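Local coordinates for delta-1-pyrroline-5-carboxylate dehydrogenase, mitochondrial (Mus musculus, PDB 4E3X), which probably catalyses the NAD+-dependent, irreversible oxidation of glutamate gamma-semialdehyde to glutamate, the second step of mitochondrial proline breakdown, at residues P65-D70 with A241-Y246; V230-S235 with N257-V262; A92-A97 with F261-G266; L129-M134 with Y246-E251. One frame throughout, in Å; residues are numbered along the deposited sequence.

How the contacts relate
All four contacts gather round the beta-alpha-beta unit of strand 230-233, helix 239-251 and strand 259-261. Contact 2 pairs its two strands; its centre lies about 8 Å from that of contact 1 and about 10 Å from that of contact 3. Contact 1 sets strand 62-68 against the helix, and Val67 N also meets Phe261 O of contact 2 at 2.9 Å. Contact 3, sharing Phe261 and Val262 with contact 2, sets residues of strand 89-95 against the loop that follows. Contact 4, sharing Tyr246 with contact 1, packs a further helix on helix 239-251. The side chain of NAD(+)-binding Lys233, in contact 2, is about 4 Å from that of Ala264 and about 9 Å from a bound proline.

Contact 1: residues P65-D70 with A241-Y246; sequences PCVVGD and ASYAVY
Val67 presents a different methyl to each of two tyrosines that reach out from helix 239-251. Its CG2 lies at the edge of the Tyr243 ring, near the ring plane and 3.9 Å from Tyr243 CE2, while CG1 turns to the end of the other ring, 3.7 Å from Tyr246 OH. The split follows from the torsion: CG1 stands opposite the backbone N (chi1 -177°) and CG2 opposite the carbonyl carbon. Both tyrosines put CG trans to their own backbone N, which carries the rings off the helix toward the strand. Pro65 crosses Tyr243 at about a right angle, its CD 3.8 Å from Tyr243 OH. Replacing Val67 by alanine would remove both methyls and would probably leave a gap between the two phenol ends, with each ring freer to shift. No hydrogen bond spans the two segments. Tyr246 OH instead binds Ile259 O and receives a bond from Arg250 NH1, whose guanidinium also reaches Gly69 O and makes a salt bridge to Asp70. The contact couples strand and helix through aliphatic carbon packed against the edge of one phenol and the hydroxyl ends of both, while the buried Tyr246 hydroxyl finds its partners in strand 259-261 and within its own helix.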
loop_
_atom_site.group_PDB
_atom_site.type_symbol
_atom_site.label_atom_id
_atom_site.label_comp_id
_atom_site.label_asym_id
_atom_site.label_seq_id
_atom_site.Cartn_x
_atom_site.Cartn_y
_atom_site.Cartn_z
ATOM N N PRO B 65 27.189 -19.988 6.128
ATOM C CA PRO B 65 26.520 -20.693 5.031
ATOM C C PRO B 65 25.223 -19.997 4.627
ATOM O O PRO B 65 24.732 -19.124 5.346
ATOM C CB PRO B 65 26.180 -22.042 5.662
ATOM C CG PRO B 65 25.840 -21.659 7.080
ATOM C CD PRO B 65 26.839 -20.564 7.439
ATOM N N CYS B 66 24.674 -20.386 3.485
ATOM C CA CYS B 66 23.263 -20.134 3.242
ATOM C C CYS B 66 22.480 -21.071 4.165
ATOM O O CYS B 66 22.955 -22.167 4.499
ATOM C CB CYS B 66 22.901 -20.423 1.792
ATOM S SG CYS B 66 23.631 -19.283 0.607
ATOM N N VAL B 67 21.299 -20.648 4.597
ATOM C CA VAL B 67 20.470 -21.504 5.441
ATOM C C VAL B 67 19.090 -21.638 4.816
ATOM O O VAL B 67 18.369 -20.652 4.646
ATOM C CB VAL B 67 20.344 -20.992 6.898
ATOM C CG1 VAL B 67 19.527 -21.980 7.728
ATOM C CG2 VAL B 67 21.718 -20.789 7.520
ATOM N N VAL B 68 18.742 -22.871 4.459
ATOM C CA VAL B 68 17.425 -23.188 3.920
ATOM C C VAL B 68 16.802 -24.209 4.867
ATOM O O VAL B 68 17.350 -25.296 5.069
ATOM C CB VAL B 68 17.530 -23.738 2.488
ATOM C CG1 VAL B 68 16.169 -24.186 1.978
ATOM C CG2 VAL B 68 18.134 -22.678 1.575
ATOM N N GLY B 69 15.685 -23.842 5.489
ATOM C CA GLY B 69 15.151 -24.646 6.575
ATOM C C GLY B 69 16.146 -24.624 7.722
ATOM O O GLY B 69 16.481 -23.557 8.251
ATOM N N ASP B 70 16.645 -25.801 8.093
ATOM C CA ASP B 70 17.708 -25.895 9.087
ATOM C C ASP B 70 19.012 -26.350 8.452
ATOM O O ASP B 70 20.000 -26.589 9.146
ATOM C CB ASP B 70 17.311 -26.831 10.233
ATOM C CG ASP B 70 16.236 -26.233 11.110
ATOM O OD1 ASP B 70 16.278 -25.004 11.319
ATOM O OD2 ASP B 70 15.348 -26.978 11.578
ATOM N N ALA B 241 27.179 -9.340 10.886
ATOM C CA ALA B 241 26.115 -8.943 11.796
ATOM C C ALA B 241 24.746 -9.466 11.364
ATOM O O ALA B 241 23.917 -9.809 12.209
ATOM C CB ALA B 241 26.076 -7.428 11.962
ATOM N N SER B 242 24.505 -9.534 10.055
ATOM C CA SER B 242 23.213 -10.014 9.572
ATOM C C SER B 242 22.974 -11.466 9.965
ATOM O O SER B 242 21.870 -11.831 10.378
ATOM C CB SER B 242 23.103 -9.863 8.056
ATOM O OG SER B 242 23.137 -8.498 7.691
ATOM N N TYR B 243 24.000 -12.302 9.825
ATOM C CA TYR B 243 23.866 -13.699 10.224
ATOM C C TYR B 243 23.673 -13.826 11.736
ATOM O O TYR B 243 22.946 -14.708 12.199
ATOM C CB TYR B 243 25.074 -14.514 9.762
ATOM C CG TYR B 243 24.901 -16.006 9.912
ATOM C CD1 TYR B 243 25.818 -16.769 10.627
ATOM C CD2 TYR B 243 23.827 -16.660 9.321
ATOM C CE1 TYR B 243 25.662 -18.149 10.752
ATOM C CE2 TYR B 243 23.661 -18.029 9.445
ATOM C CZ TYR B 243 24.577 -18.769 10.150
ATOM O OH TYR B 243 24.382 -20.131 10.246
ATOM N N ALA B 244 24.317 -12.957 12.507
ATOM C CA ALA B 244 24.121 -12.956 13.958
ATOM C C ALA B 244 22.647 -12.722 14.304
ATOM O O ALA B 244 22.077 -13.418 15.153
ATOM C CB ALA B 244 25.007 -11.908 14.620
ATOM N N VAL B 245 22.027 -11.758 13.631
ATOM C CA VAL B 245 20.606 -11.498 13.821
ATOM C C VAL B 245 19.747 -12.693 13.387
ATOM O O VAL B 245 18.800 -13.083 14.071
ATOM C CB VAL B 245 20.176 -10.228 13.069
ATOM C CG1 VAL B 245 18.658 -10.046 13.129
ATOM C CG2 VAL B 245 20.897 -9.007 13.640
ATOM N N TYR B 246 20.087 -13.288 12.247
ATOM C CA TYR B 246 19.369 -14.465 11.766
ATOM C C TYR B 246 19.404 -15.581 12.815
ATOM O O TYR B 246 18.371 -16.156 13.156
ATOM C CB TYR B 246 19.933 -14.963 10.431
ATOM C CG TYR B 246 19.179 -16.173 9.942
ATOM C CD1 TYR B 246 17.910 -16.037 9.395
ATOM C CD2 TYR B 246 19.714 -17.455 10.055
ATOM C CE1 TYR B 246 17.189 -17.143 8.975
ATOM C CE2 TYR B 246 18.996 -18.568 9.635
ATOM C CZ TYR B 246 17.735 -18.398 9.090
ATOM O OH TYR B 246 17.008 -19.496 8.671
#

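Contact 2: residues V230-S235 with N257-V262; sequences VLWKPS and NIIQFV
The Trp232 indole takes the edge of Phe261 on one face: Phe261 CE1 sits 4.0 Å above the indole plane, toward the rim, in an edge-to-face pair with ring planes at 88°. Pro234 CG lies over the same face, also toward the rim, and comes within 3.5 Å of Phe261 CE1. Trp232 CZ3 lies in the plane of the Phe261 ring, at its edge. Ile259 CG2 touches Trp232 CB and the indole obliquely, and Trp232 NE1 bonds to Ser208 OG, which probably helps fix the rotation of the indole. On the face that carries Leu231 and Gln260, Leu231 CD1 reaches Gln260 CG, and Val262 CG2 comes 4.0 Å from Leu231 CB. The Gln260 amide turns back to its own segment, where NE2 donates to Asn257 OD1 at 3.0 Å, in the carbonyl plane on a lone pair; NE2 also bonds to Ala105 O of helix 99-118, and OE1 accepts from Gly69 N. Four backbone bonds link the segments, from Val230 N to Ile258 O at one end to Val262 N to Trp232 O at the other. The strands run in parallel register, their short axes 4.7 Å apart at closest and inclined by 30°, joined by helix 239-251, a beta-alpha-beta crossover at one end of the five-stranded parallel sheet of the Rossmann-like NAD(+)-binding domain, with Lys233 of the cofactor site at the strand's end.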
loop_
_atom_site.group_PDB
_atom_site.type_symbol
_atom_site.label_atom_id
_atom_site.label_comp_id
_atom_site.label_asym_id
_atom_site.label_seq_id
_atom_site.Cartn_x
_atom_site.Cartn_y
_atom_site.Cartn_z
ATOM N N VAL B 230 9.858 -15.742 3.745
ATOM C CA VAL B 230 10.777 -14.745 3.215
ATOM C C VAL B 230 12.080 -15.369 2.740
ATOM O O VAL B 230 12.648 -16.229 3.424
ATOM C CB VAL B 230 11.134 -13.718 4.322
ATOM C CG1 VAL B 230 12.148 -12.689 3.832
ATOM C CG2 VAL B 230 9.880 -13.027 4.891
ATOM N N LEU B 231 12.541 -14.944 1.566
ATOM C CA LEU B 231 13.932 -15.120 1.182
ATOM C C LEU B 231 14.670 -13.829 1.470
ATOM O O LEU B 231 14.371 -12.788 0.887
ATOM C CB LEU B 231 14.069 -15.472 -0.302
ATOM C CG LEU B 231 14.077 -16.961 -0.661
ATOM C CD1 LEU B 231 12.759 -17.632 -0.303
ATOM C CD2 LEU B 231 14.410 -17.160 -2.147
ATOM N N TRP B 232 15.611 -13.894 2.403
ATOM C CA TRP B 232 16.393 -12.729 2.784
ATOM C C TRP B 232 17.774 -12.779 2.156
ATOM O O TRP B 232 18.575 -13.653 2.485
ATOM C CB TRP B 232 16.507 -12.673 4.302
ATOM C CG TRP B 232 17.288 -11.511 4.837
ATOM C CD1 TRP B 232 17.608 -10.341 4.191
ATOM C CD2 TRP B 232 17.835 -11.403 6.153
ATOM N NE1 TRP B 232 18.328 -9.520 5.036
ATOM C CE2 TRP B 232 18.496 -10.160 6.234
ATOM C CE3 TRP B 232 17.856 -12.254 7.265
ATOM C CZ2 TRP B 232 19.140 -9.737 7.397
ATOM C CZ3 TRP B 232 18.502 -11.832 8.416
ATOM C CH2 TRP B 232 19.140 -10.590 8.468
ATOM N N LYS B 233 18.020 -11.842 1.237
ATOM C CA LYS B 233 19.347 -11.595 0.691
ATOM C C LYS B 233 19.979 -10.445 1.478
ATOM O O LYS B 233 19.687 -9.281 1.213
ATOM C CB LYS B 233 19.265 -11.224 -0.796
ATOM C CG LYS B 233 20.628 -10.914 -1.422
ATOM C CD LYS B 233 20.518 -9.777 -2.458
ATOM C CE LYS B 233 21.871 -9.241 -2.921
ATOM N NZ LYS B 233 22.691 -8.735 -1.786
ATOM N N PRO B 234 20.837 -10.763 2.459
ATOM C CA PRO B 234 21.479 -9.689 3.220
ATOM C C PRO B 234 22.591 -9.025 2.416
ATOM O O PRO B 234 23.049 -9.567 1.410
ATOM C CB PRO B 234 22.075 -10.412 4.444
ATOM C CG PRO B 234 21.575 -11.819 4.368
ATOM C CD PRO B 234 21.272 -12.085 2.928
ATOM N N SER B 235 23.034 -7.866 2.879
ATOM C CA SER B 235 24.121 -7.155 2.234
ATOM C C SER B 235 25.458 -7.852 2.452
ATOM O O SER B 235 25.803 -8.197 3.586
ATOM C CB SER B 235 24.218 -5.755 2.808
ATOM O OG SER B 235 25.409 -5.131 2.381
ATOM N N ASN B 257 12.268 -22.560 7.573
ATOM C CA ASN B 257 11.647 -22.212 6.292
ATOM C C ASN B 257 10.759 -20.977 6.314
ATOM O O ASN B 257 10.061 -20.700 5.335
ATOM C CB ASN B 257 10.907 -23.404 5.694
ATOM C CG ASN B 257 11.842 -24.555 5.408
ATOM O OD1 ASN B 257 12.800 -24.421 4.637
ATOM N ND2 ASN B 257 11.600 -25.691 6.060
ATOM N N ILE B 258 10.779 -20.233 7.416
ATOM C CA ILE B 258 10.053 -18.968 7.468
ATOM C C ILE B 258 10.911 -17.802 6.945
ATOM O O ILE B 258 10.434 -16.962 6.174
ATOM C CB ILE B 258 9.513 -18.677 8.875
ATOM C CG1 ILE B 258 8.679 -19.872 9.381
ATOM C CG2 ILE B 258 8.710 -17.366 8.899
ATOM C CD1 ILE B 258 7.620 -20.404 8.385
ATOM N N ILE B 259 12.179 -17.753 7.354
ATOM C CA ILE B 259 13.145 -16.854 6.730
ATOM C C ILE B 259 14.306 -17.712 6.248
ATOM O O ILE B 259 14.955 -18.390 7.050
ATOM C CB ILE B 259 13.655 -15.742 7.671
ATOM C CG1 ILE B 259 12.501 -14.823 8.106
ATOM C CG2 ILE B 259 14.733 -14.924 6.963
ATOM C CD1 ILE B 259 12.906 -13.783 9.132
ATOM N N GLN B 260 14.535 -17.713 4.935
ATOM C CA GLN B 260 15.671 -18.398 4.342
ATOM C C GLN B 260 16.814 -17.396 4.228
ATOM O O GLN B 260 16.627 -16.283 3.730
ATOM C CB GLN B 260 15.298 -18.955 2.964
ATOM C CG GLN B 260 13.957 -19.696 2.922
ATOM C CD GLN B 260 13.980 -21.071 3.580
ATOM O OE1 GLN B 260 14.577 -21.264 4.640
ATOM N NE2 GLN B 260 13.287 -22.032 2.962
ATOM N N PHE B 261 17.985 -17.770 4.742
ATOM C CA PHE B 261 19.132 -16.870 4.765
ATOM C C PHE B 261 19.940 -17.134 3.502
ATOM O O PHE B 261 20.681 -18.122 3.419
ATOM C CB PHE B 261 19.966 -17.116 6.031
ATOM C CG PHE B 261 21.018 -16.070 6.273
ATOM C CD1 PHE B 261 20.687 -14.876 6.894
ATOM C CD2 PHE B 261 22.343 -16.293 5.900
ATOM C CE1 PHE B 261 21.657 -13.905 7.117
ATOM C CE2 PHE B 261 23.316 -15.336 6.117
ATOM C CZ PHE B 261 22.975 -14.142 6.729
ATOM N N VAL B 262 19.760 -16.274 2.500
ATOM C CA VAL B 262 20.285 -16.544 1.172
ATOM C C VAL B 262 21.034 -15.366 0.546
ATOM O O VAL B 262 20.545 -14.722 -0.386
ATOM C CB VAL B 262 19.190 -17.087 0.219
ATOM C CG1 VAL B 262 18.858 -18.523 0.589
ATOM C CG2 VAL B 262 17.938 -16.223 0.259
#

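Contact 3: residues A92-A97 with F261-G266; sequences AKFCYA and FVPADG
Tyr96 swings its CG opposite the carbonyl carbon (chi1 -78°), which lays the phenol ring flat against the backbone between Ala264 and Asp265. Phe94 takes the other course: chi1 65° sets CG between the backbone N and the carbonyl carbon, and from there ring atom CD1 comes to 3.9 Å from Pro263 CB. Over one face of Tyr96 sits the peptide link. Asp265 N lies 3.3 Å above the centre of the Tyr96 ring, and Ala264 C is equally high but displaced toward the rim. Asp265 CB adds an aliphatic touch at Tyr96 CD2, the carboxylate plane steeply inclined to that of the ring. Beside this packing, Ala97 N donates to Pro263 O at 2.8 Å, almost straight at 178° about the hydrogen, and Cys95 O approaches Pro263 CB. A water bridges the two segments: it donates to Ala97 O and accepts from Asp265 N, so that N-H is taken up by the water and not by the ring. Tyr96 OH bonds to Asp236 OD2, which tethers the far end of the ring. A leucine in place of Tyr96 would probably leave the peptide of Ala264 and Asp265 without its flat cover and Asp236 without its hydroxyl partner. At the N-cap position, Asp265 caps with its side chain a backbone N in the first turn of helix 266-274, and its OD2 also bonds to Thr268 OG1. The contact ties residues 94-97, on and just beyond strand 89-95, to the loop that leads from strand 259-261 into the next helix of the Rossmann-like domain, close to NAD(+)-binding Lys233.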
loop_
_atom_site.group_PDB
_atom_site.type_symbol
_atom_site.label_atom_id
_atom_site.label_comp_id
_atom_site.label_asym_id
_atom_site.label_seq_id
_atom_site.Cartn_x
_atom_site.Cartn_y
_atom_site.Cartn_z
ATOM N N ALA B 92 34.354 -12.456 7.439
ATOM C CA ALA B 92 33.471 -13.567 7.119
ATOM C C ALA B 92 33.798 -14.122 5.746
ATOM O O ALA B 92 34.212 -13.377 4.845
ATOM C CB ALA B 92 31.996 -13.146 7.192
ATOM N N LYS B 93 33.623 -15.435 5.615
ATOM C CA LYS B 93 33.650 -16.129 4.338
ATOM C C LYS B 93 32.251 -16.675 4.150
ATOM O O LYS B 93 31.743 -17.391 5.007
ATOM C CB LYS B 93 34.653 -17.283 4.374
ATOM C CG LYS B 93 34.721 -18.047 3.058
ATOM C CD LYS B 93 35.863 -19.045 3.009
ATOM C CE LYS B 93 35.577 -20.256 3.851
ATOM N NZ LYS B 93 36.618 -21.311 3.642
ATOM N N PHE B 94 31.610 -16.312 3.047
ATOM C CA PHE B 94 30.243 -16.748 2.807
ATOM C C PHE B 94 30.137 -17.184 1.359
ATOM O O PHE B 94 31.148 -17.273 0.671
ATOM C CB PHE B 94 29.219 -15.663 3.212
ATOM C CG PHE B 94 29.284 -14.395 2.395
ATOM C CD1 PHE B 94 28.376 -14.180 1.369
ATOM C CD2 PHE B 94 30.211 -13.398 2.681
ATOM C CE1 PHE B 94 28.407 -13.014 0.623
ATOM C CE2 PHE B 94 30.254 -12.220 1.937
ATOM C CZ PHE B 94 29.343 -12.027 0.909
ATOM N N CYS B 95 28.934 -17.488 0.901
ATOM C CA CYS B 95 28.776 -17.854 -0.495
ATOM C C CYS B 95 27.477 -17.317 -1.062
ATOM O O CYS B 95 26.521 -17.053 -0.338
ATOM C CB CYS B 95 28.850 -19.372 -0.688
ATOM S SG CYS B 95 27.509 -20.306 0.081
ATOM N N TYR B 96 27.453 -17.161 -2.375
ATOM C CA TYR B 96 26.244 -16.743 -3.050
ATOM C C TYR B 96 25.393 -17.961 -3.399
ATOM O O TYR B 96 25.887 -18.892 -4.034
ATOM C CB TYR B 96 26.595 -16.022 -4.349
ATOM C CG TYR B 96 27.068 -14.580 -4.240
ATOM C CD1 TYR B 96 26.852 -13.807 -3.103
ATOM C CD2 TYR B 96 27.693 -13.979 -5.324
ATOM C CE1 TYR B 96 27.267 -12.469 -3.060
ATOM C CE2 TYR B 96 28.105 -12.673 -5.290
ATOM C CZ TYR B 96 27.895 -11.919 -4.165
ATOM O OH TYR B 96 28.319 -10.606 -4.174
ATOM N N ALA B 97 24.118 -17.934 -3.023
ATOM C CA ALA B 97 23.178 -18.977 -3.417
ATOM C C ALA B 97 23.089 -18.990 -4.937
ATOM O O ALA B 97 23.011 -17.924 -5.555
ATOM C CB ALA B 97 21.811 -18.708 -2.815
ATOM N N PHE B 261 17.985 -17.770 4.742
ATOM C CA PHE B 261 19.132 -16.870 4.765
ATOM C C PHE B 261 19.940 -17.134 3.502
ATOM O O PHE B 261 20.681 -18.122 3.419
ATOM C CB PHE B 261 19.966 -17.116 6.031
ATOM C CG PHE B 261 21.018 -16.070 6.273
ATOM C CD1 PHE B 261 20.687 -14.876 6.894
ATOM C CD2 PHE B 261 22.343 -16.293 5.900
ATOM C CE1 PHE B 261 21.657 -13.905 7.117
ATOM C CE2 PHE B 261 23.316 -15.336 6.117
ATOM C CZ PHE B 261 22.975 -14.142 6.729
ATOM N N VAL B 262 19.760 -16.274 2.500
ATOM C CA VAL B 262 20.285 -16.544 1.172
ATOM C C VAL B 262 21.034 -15.366 0.546
ATOM O O VAL B 262 20.545 -14.722 -0.386
ATOM C CB VAL B 262 19.190 -17.087 0.219
ATOM C CG1 VAL B 262 18.858 -18.523 0.589
ATOM C CG2 VAL B 262 17.938 -16.223 0.259
ATOM N N PRO B 263 22.254 -15.109 1.035
ATOM C CA PRO B 263 23.163 -14.225 0.298
ATOM C C PRO B 263 23.249 -14.656 -1.160
ATOM O O PRO B 263 23.177 -15.849 -1.451
ATOM C CB PRO B 263 24.517 -14.468 0.977
ATOM C CG PRO B 263 24.176 -15.001 2.346
ATOM C CD PRO B 263 22.912 -15.774 2.176
ATOM N N ALA B 264 23.408 -13.698 -2.070
ATOM C CA ALA B 264 23.386 -14.011 -3.491
ATOM C C ALA B 264 23.888 -12.810 -4.274
ATOM O O ALA B 264 23.866 -11.676 -3.783
ATOM C CB ALA B 264 21.965 -14.369 -3.936
ATOM N N ASP B 265 24.325 -13.061 -5.498
ATOM C CA ASP B 265 24.570 -11.980 -6.436
ATOM C C ASP B 265 23.261 -11.200 -6.617
ATOM O O ASP B 265 22.192 -11.796 -6.765
ATOM C CB ASP B 265 25.048 -12.569 -7.759
ATOM C CG ASP B 265 25.124 -11.542 -8.857
ATOM O OD1 ASP B 265 26.056 -10.718 -8.830
ATOM O OD2 ASP B 265 24.263 -11.577 -9.764
ATOM N N GLY B 266 23.331 -9.873 -6.587
ATOM C CA GLY B 266 22.126 -9.058 -6.634
ATOM C C GLY B 266 21.246 -9.309 -7.846
ATOM O O GLY B 266 20.062 -9.630 -7.705
HETATM O O HOH W 1 24.086 -15.622 -6.787
#

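Contact 4: residues L129-M134 with Y246-E251; sequences LKAADM and YRILRE
Ile248 sets its CG2 methyl against Ala131 and Met134 of the opposing helix. The branch stands trans to the backbone N, while CG1 takes the place opposite the carbonyl carbon (chi1 -73°); this leaves CG2 to meet Ala131 CB at 4.1 Å. The small side chain of Ala131 also takes the tip of Leu249: although Leu249 starts out away from the other helix, its CD2 returns to within 3.9 Å of Ala131 CB. Met134 reaches across with its whole chain. It runs nearly straight through chi2 and then bends at chi3 (68°), bringing CE up to both Ile248 CG2 and the side chain of Glu251. Met134 and Ile248 slide past one another in opposite directions, with Met134 SD 4.2 Å and CE 4.1 Å from Ile248 CG2. Glu251 crosses Met134 at about a right angle; its chain is extended beyond CG, and Met134 CE rests 4.0 Å from Glu251 CB and 3.7 Å from Glu251 OE1. That carboxylate oxygen has its strong partner in Arg139, with which it forms a salt bridge. Phe170 of helix 155-180 touches both Ala131 and Leu249, closing one flank. The short helix segments cross at 125°, their axes 8.7 Å apart at closest, and Ala131 and Leu249 have the nearest CA atoms, consistent with the small alanine letting the backbones draw close there. No hydrogen bond links the two segments, so they are held by van der Waals packing of methyl groups, with the charge of Glu251 at the margin probably balanced by Arg139.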
loop_
_atom_site.group_PDB
_atom_site.type_symbol
_atom_site.label_atom_id
_atom_site.label_comp_id
_atom_site.label_asym_id
_atom_site.label_seq_id
_atom_site.Cartn_x
_atom_site.Cartn_y
_atom_site.Cartn_z
ATOM N N LEU B 129 9.645 -10.705 20.225
ATOM C CA LEU B 129 9.844 -10.178 21.570
ATOM C C LEU B 129 10.982 -10.905 22.290
ATOM O O LEU B 129 11.776 -10.287 23.013
ATOM C CB LEU B 129 8.549 -10.282 22.368
ATOM C CG LEU B 129 7.430 -9.381 21.841
ATOM C CD1 LEU B 129 6.103 -9.756 22.483
ATOM C CD2 LEU B 129 7.772 -7.904 22.079
ATOM N N LYS B 130 11.064 -12.219 22.097
ATOM C CA LYS B 130 12.164 -12.999 22.668
ATOM C C LYS B 130 13.496 -12.595 22.038
ATOM O O LYS B 130 14.506 -12.426 22.734
ATOM C CB LYS B 130 11.917 -14.497 22.477
ATOM N N ALA B 131 13.497 -12.427 20.719
ATOM C CA ALA B 131 14.703 -11.977 20.024
ATOM C C ALA B 131 15.153 -10.609 20.538
ATOM O O ALA B 131 16.344 -10.380 20.761
ATOM C CB ALA B 131 14.466 -11.942 18.524
ATOM N N ALA B 132 14.198 -9.703 20.726
ATOM C CA ALA B 132 14.513 -8.367 21.238
ATOM C C ALA B 132 15.146 -8.430 22.624
ATOM O O ALA B 132 16.080 -7.694 22.916
ATOM C CB ALA B 132 13.272 -7.499 21.263
ATOM N N ASP B 133 14.633 -9.312 23.472
ATOM C CA ASP B 133 15.159 -9.477 24.819
ATOM C C ASP B 133 16.596 -9.998 24.781
ATOM O O ASP B 133 17.456 -9.540 25.541
ATOM C CB ASP B 133 14.245 -10.424 25.606
ATOM C CG ASP B 133 14.670 -10.593 27.051
ATOM O OD1 ASP B 133 14.282 -9.751 27.890
ATOM O OD2 ASP B 133 15.364 -11.584 27.355
ATOM N N MET B 134 16.864 -10.940 23.880
ATOM C CA MET B 134 18.217 -11.470 23.720
ATOM C C MET B 134 19.181 -10.391 23.232
ATOM O O MET B 134 20.294 -10.261 23.731
ATOM C CB MET B 134 18.208 -12.646 22.747
ATOM C CG MET B 134 17.396 -13.838 23.250
ATOM S SD MET B 134 17.053 -15.055 21.957
ATOM C CE MET B 134 18.704 -15.676 21.669
ATOM N N TYR B 246 20.087 -13.288 12.247
ATOM C CA TYR B 246 19.369 -14.465 11.766
ATOM C C TYR B 246 19.404 -15.581 12.815
ATOM O O TYR B 246 18.371 -16.156 13.156
ATOM C CB TYR B 246 19.933 -14.963 10.431
ATOM C CG TYR B 246 19.179 -16.173 9.942
ATOM C CD1 TYR B 246 17.910 -16.037 9.395
ATOM C CD2 TYR B 246 19.714 -17.455 10.055
ATOM C CE1 TYR B 246 17.189 -17.143 8.975
ATOM C CE2 TYR B 246 18.996 -18.568 9.635
ATOM C CZ TYR B 246 17.735 -18.398 9.090
ATOM O OH TYR B 246 17.008 -19.496 8.671
ATOM N N ARG B 247 20.588 -15.874 13.340
ATOM C CA ARG B 247 20.732 -16.937 14.331
ATOM C C ARG B 247 19.915 -16.644 15.586
ATOM O O ARG B 247 19.294 -17.544 16.153
ATOM C CB ARG B 247 22.202 -17.135 14.702
ATOM N N ILE B 248 19.908 -15.388 16.017
ATOM C CA ILE B 248 19.125 -14.999 17.179
ATOM C C ILE B 248 17.631 -15.252 16.932
ATOM O O ILE B 248 16.936 -15.786 17.795
ATOM C CB ILE B 248 19.419 -13.538 17.591
ATOM C CG1 ILE B 248 20.810 -13.461 18.235
ATOM C CG2 ILE B 248 18.370 -13.027 18.571
ATOM C CD1 ILE B 248 21.383 -12.063 18.344
ATOM N N LEU B 249 17.146 -14.918 15.740
ATOM C CA LEU B 249 15.741 -15.164 15.419
ATOM C C LEU B 249 15.399 -16.650 15.497
ATOM O O LEU B 249 14.358 -17.030 16.034
ATOM C CB LEU B 249 15.390 -14.613 14.038
ATOM C CG LEU B 249 15.200 -13.098 13.960
ATOM C CD1 LEU B 249 15.108 -12.660 12.509
ATOM C CD2 LEU B 249 13.967 -12.670 14.741
ATOM N N ARG B 250 16.270 -17.489 14.947
ATOM C CA ARG B 250 16.050 -18.930 15.015
ATOM C C ARG B 250 16.053 -19.423 16.463
ATOM O O ARG B 250 15.193 -20.214 16.852
ATOM C CB ARG B 250 17.066 -19.688 14.145
ATOM C CG ARG B 250 17.068 -19.258 12.668
ATOM C CD ARG B 250 15.694 -19.383 11.991
ATOM N NE ARG B 250 15.092 -20.673 12.304
ATOM C CZ ARG B 250 15.404 -21.815 11.701
ATOM N NH1 ARG B 250 16.276 -21.835 10.699
ATOM N NH2 ARG B 250 14.838 -22.943 12.103
ATOM N N GLU B 251 17.003 -18.945 17.262
ATOM C CA GLU B 251 17.082 -19.355 18.662
ATOM C C GLU B 251 15.877 -18.876 19.467
ATOM O O GLU B 251 15.487 -19.522 20.444
ATOM C CB GLU B 251 18.370 -18.844 19.306
ATOM C CG GLU B 251 19.638 -19.476 18.768
ATOM C CD GLU B 251 20.874 -18.930 19.459
ATOM O OE1 GLU B 251 20.765 -18.526 20.638
ATOM O OE2 GLU B 251 21.946 -18.902 18.829
#